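Local coordinates for protein cytokinin riboside 5'-monophosphate phosphoribohydrolase (Corynebacterium glutamicum, PDB 5WQ3) that belongs to a family of the SLOG clan, with a parallel beta-sheet flanked by helices in each chain of its six-chain assembly, at residues G174-D177 against E178-V182; L183-V186 against Q187-K190. All blocks are in the same frame, centred on the assembly; numbering follows the deposited sequence. Where two conformers were deposited one is given.

Contact 1 (G174-D177 against E178-V182)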
ATOM      1  N   GLY C 174       7.264 -56.164 -11.012  1.00 22.47           N
ATOM      2  CA  GLY C 174       8.652 -56.369 -10.510  1.00 23.22           C
ATOM      3  C   GLY C 174       8.783 -57.806 -10.034  1.00 22.95           C
ATOM      4  O   GLY C 174       9.759 -58.533 -10.350  1.00 21.81           O
ATOM      5  N   THR C 175       7.733 -58.278  -9.400  1.00 21.11           N
ATOM      6  CA  THR C 175       7.665 -59.653  -8.989  1.00 22.15           C
ATOM      7  C   THR C 175       7.602 -60.628 -10.176  1.00 20.66           C
ATOM      8  O   THR C 175       8.298 -61.599 -10.201  1.00 21.56           O
ATOM      9  CB  THR C 175       6.498 -59.880  -8.006  1.00 22.51           C
ATOM     10  OG1 THR C 175       6.672 -59.085  -6.845  1.00 21.63           O
ATOM     11  CG2 THR C 175       6.439 -61.275  -7.596  1.00 22.62           C
ATOM     12  N   LEU C 176       6.743 -60.338 -11.142  1.00 18.75           N
ATOM     13  CA  LEU C 176       6.576 -61.195 -12.285  1.00 19.24           C
ATOM     14  C   LEU C 176       7.871 -61.216 -13.089  1.00 17.07           C
ATOM     15  O   LEU C 176       8.259 -62.228 -13.654  1.00 17.76           O
ATOM     16  CB  LEU C 176       5.443 -60.725 -13.170  1.00 20.74           C
ATOM     17  CG  LEU C 176       4.110 -60.916 -12.420  1.00 22.12           C
ATOM     18  CD1 LEU C 176       3.017 -60.141 -13.133  1.00 23.05           C
ATOM     19  CD2 LEU C 176       3.777 -62.375 -12.319  1.00 23.58           C
ATOM     20  N   ASP C 177       8.537 -60.088 -13.151  1.00 18.29           N
ATOM     21  CA  ASP C 177       9.861 -60.023 -13.833  1.00 18.84           C
ATOM     22  C   ASP C 177      10.856 -61.075 -13.274  1.00 18.58           C
ATOM     23  O   ASP C 177      11.486 -61.851 -14.025  1.00 21.10           O
ATOM     24  CB  ASP C 177      10.399 -58.569 -13.700  1.00 20.65           C
ATOM     25  CG  ASP C 177      11.808 -58.365 -14.401  1.00 21.20           C
ATOM     26  OD1 ASP C 177      12.237 -59.182 -15.244  1.00 22.43           O
ATOM     27  OD2 ASP C 177      12.457 -57.379 -14.038  1.00 28.33           O
ATOM     28  N   GLU C 178      11.035 -61.104 -11.951  1.00 22.80           N
ATOM     29  CA  GLU C 178      11.966 -62.109 -11.279  1.00 20.62           C
ATOM     30  C   GLU C 178      11.463 -63.491 -11.436  1.00 21.08           C
ATOM     31  O   GLU C 178      12.218 -64.410 -11.676  1.00 20.31           O
ATOM     32  CB  GLU C 178      12.049 -61.836  -9.784  1.00 22.99           C
ATOM     33  CG  GLU C 178      12.811 -60.593  -9.496  1.00 23.95           C
ATOM     34  CD  GLU C 178      14.311 -60.806  -9.658  1.00 26.34           C
ATOM     35  OE1 GLU C 178      14.793 -61.930  -9.964  1.00 32.61           O
ATOM     36  OE2 GLU C 178      15.011 -59.837  -9.425  1.00 26.50           O
ATOM     37  N   LEU C 179      10.142 -63.670 -11.386  1.00 17.22           N
ATOM     38  CA  LEU C 179       9.624 -65.013 -11.575  1.00 17.39           C
ATOM     39  C   LEU C 179       9.951 -65.616 -12.880  1.00 17.82           C
ATOM     40  O   LEU C 179      10.392 -66.774 -12.944  1.00 18.63           O
ATOM     41  CB  LEU C 179       8.071 -65.018 -11.380  1.00 16.84           C
ATOM     42  CG  LEU C 179       7.440 -66.377 -11.599  1.00 18.75           C
ATOM     43  CD1 LEU C 179       7.952 -67.458 -10.664  1.00 19.44           C
ATOM     44  CD2 LEU C 179       5.901 -66.297 -11.499  1.00 19.38           C
ATOM     45  N   PHE C 180       9.704 -64.876 -13.986  1.00 19.40           N
ATOM     46  CA  PHE C 180       9.956 -65.423 -15.293  1.00 19.84           C
ATOM     47  C   PHE C 180      11.450 -65.509 -15.606  1.00 19.21           C
ATOM     48  O   PHE C 180      11.859 -66.425 -16.263  1.00 20.94           O
ATOM     49  CB  PHE C 180       9.150 -64.773 -16.368  1.00 20.51           C
ATOM     50  CG  PHE C 180       7.688 -65.121 -16.275  1.00 19.12           C
ATOM     51  CD1 PHE C 180       7.282 -66.393 -16.531  1.00 20.90           C
ATOM     52  CD2 PHE C 180       6.768 -64.192 -15.907  1.00 24.72           C
ATOM     53  CE1 PHE C 180       5.973 -66.784 -16.411  1.00 23.44           C
ATOM     54  CE2 PHE C 180       5.397 -64.553 -15.793  1.00 23.95           C
ATOM     55  CZ  PHE C 180       5.034 -65.854 -16.052  1.00 26.30           C
ATOM     56  N   GLU C 181      12.241 -64.672 -14.983  1.00 20.94           N
ATOM     57  CA  GLU C 181      13.690 -64.855 -15.088  1.00 23.14           C
ATOM     58  C   GLU C 181      14.175 -66.126 -14.419  1.00 22.72           C
ATOM     59  O   GLU C 181      14.922 -66.870 -15.011  1.00 25.26           O
ATOM     60  CB  GLU C 181      14.297 -63.673 -14.451  1.00 30.34           C
ATOM     61  CG  GLU C 181      15.757 -63.465 -14.586  1.00 40.40           C
ATOM     62  CD  GLU C 181      16.038 -62.100 -13.979  1.00 48.82           C
ATOM     63  OE1 GLU C 181      15.269 -61.134 -14.306  1.00 54.63           O
ATOM     64  OE2 GLU C 181      16.941 -62.031 -13.120  1.00 56.27           O
ATOM     65  N   VAL C 182      13.725 -66.418 -13.199  0.50 22.65           N
ATOM     66  CA  VAL C 182      14.198 -67.644 -12.567  0.50 21.69           C
ATOM     67  C   VAL C 182      13.674 -68.851 -13.346  0.50 22.40           C
ATOM     68  O   VAL C 182      14.361 -69.833 -13.524  0.50 22.48           O
ATOM     69  CB  VAL C 182      13.915 -67.739 -11.058  0.50 20.77           C
ATOM     70  CG1 VAL C 182      12.435 -67.531 -10.718  0.50 20.88           C
ATOM     71  CG2 VAL C 182      14.377 -69.082 -10.524  0.50 19.37           C
TER

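Contact 2 (L183-V186 against Q187-K190)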
ATOM      1  N   LEU C 183      12.429 -68.781 -13.786  1.00 23.49           N
ATOM      2  CA  LEU C 183      11.864 -69.866 -14.549  1.00 24.24           C
ATOM      3  C   LEU C 183      12.711 -70.156 -15.811  1.00 25.05           C
ATOM      4  O   LEU C 183      12.970 -71.310 -16.083  1.00 25.65           O
ATOM      5  CB  LEU C 183      10.416 -69.585 -14.934  1.00 25.92           C
ATOM      6  CG  LEU C 183       9.432 -69.948 -13.846  1.00 24.12           C
ATOM      7  CD1 LEU C 183       8.078 -69.376 -14.202  1.00 23.46           C
ATOM      8  CD2 LEU C 183       9.339 -71.458 -13.666  1.00 26.17           C
ATOM      9  N   CYS C 184      13.135 -69.118 -16.519  0.50 25.80           N
ATOM     10  CA  CYS C 184      14.005 -69.281 -17.694  0.50 29.15           C
ATOM     11  C   CYS C 184      15.443 -69.760 -17.339  0.50 27.37           C
ATOM     12  O   CYS C 184      16.080 -70.438 -18.136  0.50 28.58           O
ATOM     13  CB  CYS C 184      14.028 -67.972 -18.502  0.50 31.65           C
ATOM     14  SG  CYS C 184      15.077 -67.999 -19.975  0.50 38.94           S
ATOM     15  N   MET C 185      15.938 -69.410 -16.154  1.00 26.23           N
ATOM     16  CA  MET C 185      17.219 -69.870 -15.662  1.00 27.51           C
ATOM     17  C   MET C 185      17.097 -71.343 -15.273  1.00 30.86           C
ATOM     18  O   MET C 185      18.004 -72.124 -15.525  1.00 26.66           O
ATOM     19  CB  MET C 185      17.701 -69.039 -14.501  1.00 29.36           C
ATOM     20  CG  MET C 185      17.979 -67.584 -14.829  1.00 30.77           C
ATOM     21  SD  MET C 185      19.488 -67.393 -15.781  1.00 39.39           S
ATOM     22  CE  MET C 185      18.916 -66.867 -17.390  1.00 46.92           C
ATOM     23  N   VAL C 186      15.950 -71.744 -14.720  1.00 29.84           N
ATOM     24  CA  VAL C 186      15.780 -73.151 -14.389  1.00 29.87           C
ATOM     25  C   VAL C 186      15.661 -73.976 -15.663  1.00 31.62           C
ATOM     26  O   VAL C 186      16.344 -75.009 -15.822  1.00 33.69           O
ATOM     27  CB  VAL C 186      14.630 -73.397 -13.406  1.00 29.69           C
ATOM     28  CG1 VAL C 186      14.265 -74.869 -13.308  1.00 32.50           C
ATOM     29  CG2 VAL C 186      15.014 -72.850 -12.054  1.00 32.44           C
ATOM     30  N   GLN C 187      14.850 -73.507 -16.597  1.00 32.88           N
ATOM     31  CA  GLN C 187      14.633 -74.246 -17.840  1.00 34.86           C
ATOM     32  C   GLN C 187      15.934 -74.365 -18.674  1.00 34.91           C
ATOM     33  O   GLN C 187      16.196 -75.414 -19.210  1.00 34.40           O
ATOM     34  CB  GLN C 187      13.435 -73.647 -18.586  1.00 33.92           C
ATOM     35  CG  GLN C 187      13.314 -73.915 -20.040  1.00 39.33           C
ATOM     36  CD  GLN C 187      12.359 -72.900 -20.595  1.00 43.30           C
ATOM     37  OE1 GLN C 187      12.664 -71.717 -20.613  1.00 50.94           O
ATOM     38  NE2 GLN C 187      11.177 -73.323 -20.918  1.00 38.23           N
ATOM     39  N   THR C 188      16.788 -73.338 -18.686  1.00 40.71           N
ATOM     40  CA  THR C 188      18.038 -73.373 -19.454  1.00 37.21           C
ATOM     41  C   THR C 188      19.159 -74.103 -18.718  1.00 43.60           C
ATOM     42  O   THR C 188      20.203 -74.301 -19.303  1.00 43.19           O
ATOM     43  CB  THR C 188      18.559 -71.958 -19.861  1.00 40.61           C
ATOM     44  OG1 THR C 188      18.734 -71.096 -18.710  1.00 36.99           O
ATOM     45  CG2 THR C 188      17.633 -71.301 -20.823  1.00 38.39           C
ATOM     46  N   GLY C 189      18.967 -74.489 -17.452  1.00 42.05           N
ATOM     47  CA  GLY C 189      20.040 -75.131 -16.678  1.00 38.89           C
ATOM     48  C   GLY C 189      21.124 -74.199 -16.143  1.00 39.94           C
ATOM     49  O   GLY C 189      22.155 -74.641 -15.679  1.00 36.30           O
ATOM     50  N   LYS C 190      20.890 -72.895 -16.121  1.00 36.03           N
ATOM     51  CA  LYS C 190      21.904 -71.994 -15.606  1.00 33.63           C
ATOM     52  C   LYS C 190      21.856 -72.041 -14.077  1.00 29.41           C
ATOM     53  O   LYS C 190      22.778 -71.609 -13.440  1.00 30.88           O
ATOM     54  CB  LYS C 190      21.686 -70.576 -16.142  1.00 37.86           C
ATOM     55  CG  LYS C 190      21.579 -70.452 -17.675  1.00 42.15           C
ATOM     56  CD  LYS C 190      22.886 -70.736 -18.412  1.00 45.99           C
ATOM     57  CE  LYS C 190      23.962 -69.709 -18.048  1.00 51.01           C
ATOM     58  NZ  LYS C 190      25.233 -69.806 -18.833  1.00 51.78           N
TER

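Contact 1 (G174-D177 against E178-V182)
Asp177 and Glu181 lie one turn apart on the same helix and bring their carboxylates together, OD1 of Asp177 3.7 Å from OE1 of Glu181, with the two planes turned 68° against each other. Two like charges at this spacing would be costly alone, but Lys156 answers both: its NZ forms salt bridges with Asp177 OD2 and Glu181 OE1. In both residues CG stands trans to the backbone N (chi1 -180° in Asp177, -171° in Glu181), an arrangement that sends the two acids out on the same flank. Four i to i+4 backbone bonds tie the segments. Glu178 N gives to Gly174 O at 3.3 Å, the longest of the four bonds, Leu179 N to Thr175 O at 3.0 Å, Phe180 N to Leu176 O at 3.0 Å, and Glu181 N to Asp177 O at 3.1 Å. The Leu176 carbonyl oxygen also lies 3.3 Å from CD2 of Phe180, approaching the ring obliquely. Further out, CD2 of Leu176 meets CE2 of Phe180 at 4.4 Å, a loose apolar contact on another flank. The flanks face different neighbours in the fold, with some overlap. Asp177, Glu178 and Glu181 face helix 152-162, where Glu178 packs on Phe159 while also touching Phe166 of strand 166-168; Leu176 and Phe180 lean on helix 201-216 through Trp204, Leu207 and Ile211; and Thr175, Leu179 and Val182 rest on the parallel sheet, against strands 166-168 and 196-199, Leu179 reaching Trp204 as well.

Contact 2 (L183-V186 against Q187-K190)
Thr188 turns OG1 into the position between its backbone N and carbonyl carbon (chi1 56°), which carries the hydroxyl back over the last helical turn to the carbonyl oxygen of Cys184. OG1 donates to Cys184 O at 2.8 Å, lying in the plane of that carbonyl, where it meets a lone pair. The same oxygen takes the backbone N-H of Thr188 at 3.0 Å, this donor standing 39° above the plane, and CG2 of Thr188 also lies close to it. Met185, bent at chi2 and chi3, folds its sulfur toward the residue beyond the helix end: SD lies 3.9 Å from CB of Lys190, the two side chains passing at a slant while the lysine chain leads away. At the same end the backbone closes in a Schellman motif. Lys190 N reaches Met185 O at 3.0 Å in a weak, bent bond (N-H...O 135°), and Gly189 N gives to Val186 O at 3.1 Å from well above the carbonyl plane. Gly189 makes the turn with positive phi, a conformation that favours glycine. Two residues before the glycine, Gln187 N still bonds to Leu183 O in ordinary helical fashion at 2.9 Å. The Gln187 chain runs out extended, placing OE1 4.0 Å from CA of Cys184, while its NE2 is hydrogen-bonded to OD2 of Asp225. Leu183 and Val186 turn to Ile196 of strand 196-199, so this mostly exposed helix end keeps an apolar footing on the sheet. Chemically, the terminus is closed by its own chain: Cys184 O has two donors, the Thr188 hydroxyl adding to its N-H, while Val186 O takes Gly189 N and Met185 O takes the weak Lys190 bond.

Contacts 1 and 2 are consecutive sections of one helix, 173-188, with centres 12 Å apart; the first closes at Val182 and the second opens at Leu183. The helix is the crossover of a beta-alpha-beta unit, linking strand 166-168 to its parallel neighbour 196-199. Contact 1 occupies the partly buried beginning, about 8 Å from the chain centre and wedged between helices and sheet, whereas contact 2 lies at the surface, about 15 Å out, where the chain leaves the helix and turns back toward strand 196-199. Together they follow the crossover from interior to rim, within the range of the possible lysine decarboxylase family.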